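PDB 5F67: inactivation-no-after-potential D protein from Drosophila melanogaster, which probably organises the phototransduction machinery as a PDZ scaffold, its third PDZ domain, the part crystallised, binding the tail of the TRP channel. Local coordinates for residues V29-I40 and I51-A62; P22-R30 and A65-L74. One frame throughout, in Å; residues are numbered along the deposited sequence.

Contact 1. Residues V29-I40 and I51-A62; sequences VRKEGFLGIMVI and IFISDLREGSNA
The carboxylate-binding loop of a PDZ domain, here Phe34-Leu35-Gly36-Ile37, and the peptide-binding strand that follows it pack against the strand and turn of residues 51-62. Asn61, in the first turn of the helix, holds the start of this loop: with CG anti to the carbonyl carbon (chi1 -67°) its amide is turned toward Arg30 and Glu32, and ND2 gives a nearly straight bond (176°) to Arg30 O at 2.7 Å and a second to Glu32 OE1 at 3.0 Å, both acceptors lying in its amide plane, although the Glu32 oxygen is met from above its own carboxylate plane. With an alanine here the ND2 donor is gone, and Arg30 O and Glu32 OE1 would probably lose the link that joins them to the helix start. Further on, Ala62 N bonds to Leu35 O. Gly36 tolerates no side chain, since a CB would collide with Ser60 OG. The CZ end of the Phe34 ring lies over one face of the Arg57 guanidinium, while Arg57 NH2 reaches the bound peptide's backbone. In the hairpin, Ser54 and Asp55 both face Met38 in a classic beta bulge, and Asp55 points its carboxylate to a polar side chain of the peptide. Ile37 CG2 sits 3.6 Å from Ala62 CB, and Ile37 CD1 meets Ile53 CD1 at 3.8 Å.

Contact 2. Residues P22-R30 and A65-L74; sequences PKARTVQVR and AGVKVGDMLL
Arg25 reaches from strand 25-30 to the loop of residues 65-71, where its NH2 forms a salt bridge with Asp71 OD2 at 2.7 Å and a hydrogen bond to Gly66 O at 2.9 Å. Its CG stands between the backbone N and the carbonyl carbon (chi1 67°), and from there the chain runs extended to NE, which carries the guanidinium edge-on to the loop. The carboxylate is turned 76° from the guanidinium plane and presents OD2 on its syn side. The backbone N of Lys68 reaches the same oxygen at 3.0 Å from the opposite face, while Asp71 OD1 bonds to Thr106. Water 2 joins Arg25 NE to Ala65 O, next to the Schellman motif in which Gly66 ends the preceding helix. Beside this polar group the strand's valines face the loop: Val29 CG2, pointing opposite to its carbonyl carbon, rests on Ala65 CB at 3.7 Å, and Val27 CG2 comes within 4.3 Å of Val67 CG2. At the other end Ala24 CB touches Leu74 CD1. With Arg25 and Lys68 N both donating to OD2, the aspartate probably remains ionised, and its charge ties the edge strand to the type II turn of Lys68-Asp71.

How the contacts relate
Contact 1 is nested in the chain loop closed by contact 2, and their centres lie about 10 Å apart. Val29 belongs to both: its CG1 faces the helix start in contact 1, its CG2 the helix end in contact 2. The hairpin and the 65-74 loop also meet directly, Ile53 O lying 2.8 Å from Gly70 N and Ile53 N 2.8 Å from Asp71 O, both probable hydrogen bonds, while Leu56 CD2 packs on Val67 O at 3.3 Å. The bound peptide lies mainly against contact 1, with backbone hydrogen bonds to Leu35, Gly36 and Ile37; contact 2 meets it through Val69, which packs on an apolar peptide side chain.

Contact 1. Residues V29-I40 and I51-A62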
loop_
_atom_site.group_PDB
_atom_site.type_symbol
_atom_site.label_atom_id
_atom_site.label_comp_id
_atom_site.label_asym_id
_atom_site.label_seq_id
_atom_site.Cartn_x
_atom_site.Cartn_y
_atom_site.Cartn_z
ATOM N N VAL A 29 -2.682 8.175 4.535
ATOM C CA VAL A 29 -3.731 7.313 5.065
ATOM C C VAL A 29 -3.549 7.114 6.566
ATOM O O VAL A 29 -2.501 6.643 7.012
ATOM C CB VAL A 29 -3.711 5.946 4.372
ATOM C CG1 VAL A 29 -4.829 5.054 4.919
ATOM C CG2 VAL A 29 -3.840 6.124 2.857
ATOM N N ARG A 30 -4.561 7.477 7.350
ATOM C CA ARG A 30 -4.442 7.334 8.796
ATOM C C ARG A 30 -4.676 5.897 9.231
ATOM O O ARG A 30 -5.693 5.279 8.879
ATOM C CB ARG A 30 -5.413 8.277 9.524
ATOM C CG ARG A 30 -5.179 8.350 11.044
ATOM C CD ARG A 30 -6.135 9.347 11.726
ATOM N NE ARG A 30 -6.046 10.644 11.051
ATOM C CZ ARG A 30 -5.191 11.609 11.375
ATOM N NH1 ARG A 30 -4.362 11.460 12.409
ATOM N NH2 ARG A 30 -5.171 12.732 10.664
ATOM N N LYS A 31 -3.732 5.362 10.005
ATOM C CA LYS A 31 -3.894 4.016 10.537
ATOM C C LYS A 31 -4.802 4.112 11.742
ATOM O O LYS A 31 -4.441 4.712 12.755
ATOM C CB LYS A 31 -2.551 3.408 10.948
ATOM C CG LYS A 31 -2.697 1.977 11.444
ATOM C CD LYS A 31 -1.353 1.370 11.812
ATOM C CE LYS A 31 -0.657 0.784 10.601
ATOM N NZ LYS A 31 0.560 0.053 11.058
ATOM N N GLU A 32 -6.003 3.558 11.618
ATOM C CA GLU A 32 -6.918 3.481 12.748
ATOM C C GLU A 32 -7.255 2.003 12.895
ATOM O O GLU A 32 -8.179 1.494 12.250
ATOM C CB GLU A 32 -8.153 4.357 12.501
ATOM C CG GLU A 32 -7.785 5.820 12.185
ATOM C CD GLU A 32 -8.991 6.727 11.997
ATOM O OE1 GLU A 32 -9.901 6.382 11.206
ATOM O OE2 GLU A 32 -9.036 7.798 12.644
ATOM N N GLY A 33 -6.454 1.306 13.699
ATOM C CA GLY A 33 -6.528 -0.145 13.763
ATOM C C GLY A 33 -5.678 -0.748 12.655
ATOM O O GLY A 33 -4.793 -1.575 12.899
ATOM N N PHE A 34 -5.941 -0.310 11.428
ATOM C CA PHE A 34 -5.253 -0.816 10.254
ATOM C C PHE A 34 -5.366 0.285 9.211
ATOM O O PHE A 34 -6.177 1.224 9.379
ATOM C CB PHE A 34 -5.979 -2.066 9.755
ATOM C CG PHE A 34 -7.473 -1.919 9.800
ATOM C CD1 PHE A 34 -8.148 -1.182 8.828
ATOM C CD2 PHE A 34 -8.203 -2.476 10.850
ATOM C CE1 PHE A 34 -9.531 -1.000 8.889
ATOM C CE2 PHE A 34 -9.583 -2.300 10.920
ATOM C CZ PHE A 34 -10.246 -1.556 9.933
ATOM N N LEU A 35 -4.582 0.179 8.140
ATOM C CA LEU A 35 -4.738 1.074 6.998
ATOM C C LEU A 35 -5.900 0.588 6.138
ATOM O O LEU A 35 -6.747 1.379 5.694
ATOM C CB LEU A 35 -3.454 1.118 6.161
ATOM C CG LEU A 35 -2.223 1.649 6.901
ATOM C CD1 LEU A 35 -0.950 1.330 6.107
ATOM C CD2 LEU A 35 -2.359 3.152 7.135
ATOM N N GLY A 36 -5.948 -0.727 5.925
ATOM C CA GLY A 36 -7.021 -1.334 5.162
ATOM C C GLY A 36 -6.519 -2.010 3.904
ATOM O O GLY A 36 -7.268 -2.144 2.940
ATOM N N ILE A 37 -5.256 -2.443 3.898
ATOM C CA ILE A 37 -4.698 -3.077 2.702
ATOM C C ILE A 37 -4.016 -4.397 3.011
ATOM O O ILE A 37 -3.676 -4.685 4.162
ATOM C CB ILE A 37 -3.623 -2.186 2.016
ATOM C CG1 ILE A 37 -2.487 -1.857 3.001
ATOM C CG2 ILE A 37 -4.234 -0.905 1.446
ATOM C CD1 ILE A 37 -1.273 -1.161 2.334
ATOM N N MET A 38 -3.825 -5.199 1.963
ATOM C CA MET A 38 -2.881 -6.311 1.991
ATOM C C MET A 38 -1.967 -6.140 0.793
ATOM O O MET A 38 -2.327 -5.458 -0.178
ATOM C CB MET A 38 -3.608 -7.656 1.915
ATOM C CG MET A 38 -4.394 -7.963 3.161
ATOM S SD MET A 38 -5.459 -9.373 2.910
ATOM C CE MET A 38 -6.277 -9.366 4.499
ATOM N N VAL A 39 -0.777 -6.732 0.847
ATOM C CA VAL A 39 0.140 -6.623 -0.269
ATOM C C VAL A 39 0.684 -7.991 -0.618
ATOM O O VAL A 39 0.568 -8.944 0.166
ATOM C CB VAL A 39 1.323 -5.652 0.016
ATOM C CG1 VAL A 39 0.803 -4.237 0.328
ATOM C CG2 VAL A 39 2.176 -6.161 1.183
ATOM N N ILE A 40 1.245 -8.080 -1.817
ATOM C CA ILE A 40 1.976 -9.269 -2.236
ATOM C C ILE A 40 3.264 -8.814 -2.892
ATOM O O ILE A 40 3.398 -7.647 -3.304
ATOM C CB ILE A 40 1.159 -10.129 -3.233
ATOM C CG1 ILE A 40 0.713 -9.302 -4.435
ATOM C CG2 ILE A 40 -0.043 -10.765 -2.550
ATOM C CD1 ILE A 40 0.202 -10.156 -5.587
ATOM N N ILE A 51 6.354 -4.690 -4.885
ATOM C CA ILE A 51 5.265 -4.865 -3.933
ATOM C C ILE A 51 4.000 -4.231 -4.502
ATOM O O ILE A 51 4.018 -3.073 -4.931
ATOM C CB ILE A 51 5.597 -4.183 -2.590
ATOM C CG1 ILE A 51 6.928 -4.729 -2.050
ATOM C CG2 ILE A 51 4.460 -4.378 -1.581
ATOM C CD1 ILE A 51 6.862 -6.193 -1.570
ATOM N N PHE A 52 2.904 -4.986 -4.503
ATOM C CA PHE A 52 1.641 -4.496 -5.063
ATOM C C PHE A 52 0.508 -4.645 -4.065
ATOM O O PHE A 52 0.463 -5.601 -3.297
ATOM C CB PHE A 52 1.289 -5.263 -6.343
ATOM C CG PHE A 52 2.280 -5.063 -7.453
ATOM C CD1 PHE A 52 3.422 -5.852 -7.533
ATOM C CD2 PHE A 52 2.079 -4.080 -8.411
ATOM C CE1 PHE A 52 4.346 -5.665 -8.550
ATOM C CE2 PHE A 52 2.999 -3.890 -9.446
ATOM C CZ PHE A 52 4.135 -4.687 -9.513
ATOM N N ILE A 53 -0.412 -3.688 -4.059
ATOM C CA ILE A 53 -1.617 -3.832 -3.251
ATOM C C ILE A 53 -2.419 -5.012 -3.798
ATOM O O ILE A 53 -2.687 -5.068 -5.000
ATOM C CB ILE A 53 -2.496 -2.566 -3.318
ATOM C CG1 ILE A 53 -1.689 -1.326 -2.915
ATOM C CG2 ILE A 53 -3.749 -2.727 -2.443
ATOM C CD1 ILE A 53 -1.160 -1.377 -1.475
ATOM N N SER A 54 -2.803 -5.945 -2.926
ATOM C CA SER A 54 -3.478 -7.169 -3.360
ATOM C C SER A 54 -4.914 -7.253 -2.856
ATOM O O SER A 54 -5.716 -8.029 -3.369
ATOM C CB SER A 54 -2.695 -8.394 -2.893
ATOM O OG SER A 54 -2.614 -8.427 -1.478
ATOM N N ASP A 55 -5.239 -6.468 -1.835
ATOM C CA ASP A 55 -6.613 -6.427 -1.366
ATOM C C ASP A 55 -6.842 -5.129 -0.633
ATOM O O ASP A 55 -5.899 -4.445 -0.231
ATOM C CB ASP A 55 -6.947 -7.642 -0.479
ATOM C CG ASP A 55 -8.420 -8.023 -0.535
ATOM O OD1 ASP A 55 -9.251 -7.195 -0.970
ATOM O OD2 ASP A 55 -8.756 -9.162 -0.148
ATOM N N LEU A 56 -8.110 -4.780 -0.471
ATOM C CA LEU A 56 -8.473 -3.486 0.080
ATOM C C LEU A 56 -9.720 -3.718 0.906
ATOM O O LEU A 56 -10.650 -4.392 0.449
ATOM C CB LEU A 56 -8.757 -2.511 -1.069
ATOM C CG LEU A 56 -9.116 -1.070 -0.744
ATOM C CD1 LEU A 56 -7.908 -0.355 -0.170
ATOM C CD2 LEU A 56 -9.595 -0.394 -2.022
ATOM N N ARG A 57 -9.735 -3.201 2.129
ATOM C CA ARG A 57 -10.848 -3.456 3.043
ATOM C C ARG A 57 -11.953 -2.428 2.863
ATOM O O ARG A 57 -11.704 -1.219 2.906
ATOM C CB ARG A 57 -10.351 -3.423 4.489
ATOM C CG ARG A 57 -11.469 -3.593 5.534
ATOM C CD ARG A 57 -10.870 -3.798 6.912
ATOM N NE ARG A 57 -11.863 -3.646 7.973
ATOM C CZ ARG A 57 -11.767 -4.228 9.165
ATOM N NH1 ARG A 57 -10.717 -4.999 9.446
ATOM N NH2 ARG A 57 -12.709 -4.025 10.077
ATOM N N GLU A 58 -13.179 -2.905 2.669
ATOM C CA GLU A 58 -14.313 -2.000 2.477
ATOM C C GLU A 58 -14.495 -1.062 3.675
ATOM O O GLU A 58 -14.439 -1.497 4.831
ATOM C CB GLU A 58 -15.590 -2.807 2.225
ATOM C CG GLU A 58 -16.777 -1.975 1.774
ATOM C CD GLU A 58 -17.988 -2.828 1.470
ATOM O OE1 GLU A 58 -17.901 -4.066 1.643
ATOM O OE2 GLU A 58 -19.022 -2.262 1.053
ATOM N N GLY A 59 -14.696 0.224 3.390
ATOM C CA GLY A 59 -14.911 1.218 4.427
ATOM C C GLY A 59 -13.649 1.726 5.107
ATOM O O GLY A 59 -13.718 2.617 5.954
ATOM N N SER A 60 -12.497 1.167 4.743
ATOM C CA SER A 60 -11.235 1.515 5.396
ATOM C C SER A 60 -10.701 2.869 4.919
ATOM O O SER A 60 -11.147 3.408 3.899
ATOM C CB SER A 60 -10.188 0.427 5.137
ATOM O OG SER A 60 -9.786 0.433 3.768
ATOM N N ASN A 61 -9.745 3.425 5.660
ATOM C CA ASN A 61 -9.133 4.696 5.274
ATOM C C ASN A 61 -8.334 4.581 3.979
ATOM O O ASN A 61 -8.236 5.552 3.222
ATOM C CB ASN A 61 -8.248 5.225 6.403
ATOM C CG ASN A 61 -9.047 5.618 7.629
ATOM O OD1 ASN A 61 -10.267 5.795 7.563
ATOM N ND2 ASN A 61 -8.360 5.768 8.754
ATOM N N ALA A 62 -7.752 3.407 3.717
ATOM C CA ALA A 62 -7.049 3.230 2.452
ATOM C C ALA A 62 -8.031 3.311 1.293
ATOM O O ALA A 62 -7.735 3.924 0.266
ATOM C CB ALA A 62 -6.290 1.905 2.415
HETATM O O HOH W 1 -8.880 2.220 8.078
#

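Contact 2. Residues P22-R30 and A65-L74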
loop_
_atom_site.group_PDB
_atom_site.type_symbol
_atom_site.label_atom_id
_atom_site.label_comp_id
_atom_site.label_asym_id
_atom_site.label_seq_id
_atom_site.Cartn_x
_atom_site.Cartn_y
_atom_site.Cartn_z
ATOM N N PRO A 22 6.739 8.876 -13.261
ATOM C CA PRO A 22 6.131 10.207 -13.163
ATOM C C PRO A 22 4.618 10.203 -12.960
ATOM O O PRO A 22 4.053 11.254 -12.631
ATOM C CB PRO A 22 6.502 10.881 -14.495
ATOM C CG PRO A 22 7.006 9.793 -15.386
ATOM C CD PRO A 22 7.526 8.707 -14.497
ATOM N N LYS A 23 3.972 9.054 -13.124
ATOM C CA LYS A 23 2.527 8.972 -12.872
ATOM C C LYS A 23 2.194 8.509 -11.456
ATOM O O LYS A 23 1.015 8.351 -11.106
ATOM C CB LYS A 23 1.841 8.067 -13.905
ATOM C CG LYS A 23 1.961 8.586 -15.336
ATOM C CD LYS A 23 1.459 10.025 -15.443
ATOM N N ALA A 24 3.223 8.323 -10.627
ATOM C CA ALA A 24 2.993 7.923 -9.235
ATOM C C ALA A 24 2.344 9.074 -8.468
ATOM O O ALA A 24 2.424 10.236 -8.891
ATOM C CB ALA A 24 4.302 7.509 -8.563
ATOM N N ARG A 25 1.702 8.754 -7.347
ATOM C CA ARG A 25 1.033 9.782 -6.562
ATOM C C ARG A 25 1.259 9.522 -5.079
ATOM O O ARG A 25 1.637 8.423 -4.674
ATOM C CB ARG A 25 -0.473 9.778 -6.866
ATOM C CG ARG A 25 -1.184 8.499 -6.386
ATOM C CD ARG A 25 -2.595 8.348 -6.973
ATOM N NE ARG A 25 -3.348 7.267 -6.314
ATOM C CZ ARG A 25 -3.239 5.984 -6.640
ATOM N NH1 ARG A 25 -2.409 5.630 -7.613
ATOM N NH2 ARG A 25 -3.960 5.056 -6.007
ATOM N N THR A 26 1.043 10.544 -4.264
ATOM C CA THR A 26 1.204 10.394 -2.827
ATOM C C THR A 26 -0.158 10.369 -2.150
ATOM O O THR A 26 -0.978 11.260 -2.379
ATOM C CB THR A 26 2.000 11.598 -2.267
ATOM O OG1 THR A 26 3.335 11.564 -2.791
ATOM C CG2 THR A 26 2.051 11.543 -0.753
ATOM N N VAL A 27 -0.404 9.359 -1.314
ATOM C CA VAL A 27 -1.605 9.354 -0.487
ATOM C C VAL A 27 -1.226 9.422 0.985
ATOM O O VAL A 27 -0.140 8.995 1.372
ATOM C CB VAL A 27 -2.494 8.112 -0.735
ATOM C CG1 VAL A 27 -2.906 8.047 -2.203
ATOM C CG2 VAL A 27 -1.774 6.823 -0.316
ATOM N N GLN A 28 -2.128 9.956 1.803
ATOM C CA GLN A 28 -1.890 10.076 3.236
ATOM C C GLN A 28 -3.005 9.315 3.933
ATOM O O GLN A 28 -4.154 9.758 3.934
ATOM C CB GLN A 28 -1.955 11.552 3.657
ATOM C CG GLN A 28 -0.999 12.475 2.878
ATOM C CD GLN A 28 0.465 12.277 3.253
ATOM O OE1 GLN A 28 0.796 11.519 4.178
ATOM N NE2 GLN A 28 1.358 12.954 2.525
ATOM N N VAL A 29 -2.682 8.175 4.535
ATOM C CA VAL A 29 -3.731 7.313 5.065
ATOM C C VAL A 29 -3.549 7.114 6.566
ATOM O O VAL A 29 -2.501 6.643 7.012
ATOM C CB VAL A 29 -3.711 5.946 4.372
ATOM C CG1 VAL A 29 -4.829 5.054 4.919
ATOM C CG2 VAL A 29 -3.840 6.124 2.857
ATOM N N ARG A 30 -4.561 7.477 7.350
ATOM C CA ARG A 30 -4.442 7.334 8.796
ATOM C C ARG A 30 -4.676 5.897 9.231
ATOM O O ARG A 30 -5.693 5.279 8.879
ATOM C CB ARG A 30 -5.413 8.277 9.524
ATOM C CG ARG A 30 -5.179 8.350 11.044
ATOM C CD ARG A 30 -6.135 9.347 11.726
ATOM N NE ARG A 30 -6.046 10.644 11.051
ATOM C CZ ARG A 30 -5.191 11.609 11.375
ATOM N NH1 ARG A 30 -4.362 11.460 12.409
ATOM N NH2 ARG A 30 -5.171 12.732 10.664
ATOM N N ALA A 65 -9.027 6.885 0.668
ATOM C CA ALA A 65 -7.945 7.702 0.108
ATOM C C ALA A 65 -7.645 7.389 -1.349
ATOM O O ALA A 65 -6.784 8.023 -1.965
ATOM C CB ALA A 65 -6.676 7.540 0.933
ATOM N N GLY A 66 -8.330 6.399 -1.905
ATOM C CA GLY A 66 -8.149 6.093 -3.315
ATOM C C GLY A 66 -7.052 5.088 -3.624
ATOM O O GLY A 66 -6.592 5.014 -4.766
ATOM N N VAL A 67 -6.627 4.313 -2.628
ATOM C CA VAL A 67 -5.714 3.197 -2.895
ATOM C C VAL A 67 -6.503 2.179 -3.716
ATOM O O VAL A 67 -7.678 1.928 -3.411
ATOM C CB VAL A 67 -5.247 2.546 -1.583
ATOM C CG1 VAL A 67 -4.316 1.347 -1.853
ATOM C CG2 VAL A 67 -4.563 3.590 -0.696
ATOM N N LYS A 68 -5.889 1.616 -4.761
ATOM C CA LYS A 68 -6.570 0.620 -5.587
ATOM C C LYS A 68 -5.827 -0.702 -5.561
ATOM O O LYS A 68 -4.589 -0.725 -5.501
ATOM C CB LYS A 68 -6.667 1.082 -7.046
ATOM C CG LYS A 68 -7.333 2.428 -7.232
ATOM C CD LYS A 68 -8.702 2.472 -6.578
ATOM C CE LYS A 68 -9.346 3.841 -6.785
ATOM N NZ LYS A 68 -10.463 4.090 -5.832
ATOM N N VAL A 69 -6.584 -1.798 -5.602
ATOM C CA VAL A 69 -5.983 -3.119 -5.773
ATOM C C VAL A 69 -5.193 -3.116 -7.076
ATOM O O VAL A 69 -5.683 -2.635 -8.106
ATOM C CB VAL A 69 -7.050 -4.238 -5.793
ATOM C CG1 VAL A 69 -6.421 -5.592 -6.116
ATOM C CG2 VAL A 69 -7.790 -4.297 -4.448
ATOM N N GLY A 70 -3.967 -3.636 -7.025
ATOM C CA GLY A 70 -3.103 -3.660 -8.195
ATOM C C GLY A 70 -2.081 -2.533 -8.214
ATOM O O GLY A 70 -1.126 -2.583 -8.994
ATOM N N ASP A 71 -2.274 -1.508 -7.379
ATOM C CA ASP A 71 -1.323 -0.387 -7.340
ATOM C C ASP A 71 0.046 -0.880 -6.892
ATOM O O ASP A 71 0.133 -1.741 -6.008
ATOM C CB ASP A 71 -1.768 0.682 -6.343
ATOM C CG ASP A 71 -2.870 1.572 -6.872
ATOM O OD1 ASP A 71 -3.238 1.446 -8.064
ATOM O OD2 ASP A 71 -3.360 2.418 -6.082
ATOM N N MET A 72 1.114 -0.343 -7.478
ATOM C CA MET A 72 2.458 -0.686 -6.997
ATOM C C MET A 72 2.813 0.240 -5.844
ATOM O O MET A 72 2.607 1.446 -5.935
ATOM C CB MET A 72 3.486 -0.528 -8.117
ATOM C CG MET A 72 4.875 -1.082 -7.798
ATOM S SD MET A 72 6.012 -0.751 -9.174
ATOM C CE MET A 72 7.439 -1.706 -8.620
ATOM N N LEU A 73 3.331 -0.327 -4.759
ATOM C CA LEU A 73 3.711 0.441 -3.576
ATOM C C LEU A 73 5.189 0.801 -3.664
ATOM O O LEU A 73 6.060 -0.088 -3.644
ATOM C CB LEU A 73 3.438 -0.385 -2.306
ATOM C CG LEU A 73 3.883 0.278 -1.004
ATOM C CD1 LEU A 73 3.088 1.550 -0.731
ATOM C CD2 LEU A 73 3.750 -0.703 0.164
ATOM N N LEU A 74 5.471 2.100 -3.780
ATOM C CA LEU A 74 6.826 2.564 -4.070
ATOM C C LEU A 74 7.552 3.148 -2.852
ATOM O O LEU A 74 8.781 3.137 -2.798
ATOM C CB LEU A 74 6.791 3.584 -5.210
ATOM C CG LEU A 74 6.149 3.040 -6.492
ATOM C CD1 LEU A 74 5.931 4.160 -7.503
ATOM C CD2 LEU A 74 7.022 1.968 -7.098
HETATM O O HOH W 2 -5.350 8.211 -4.436
#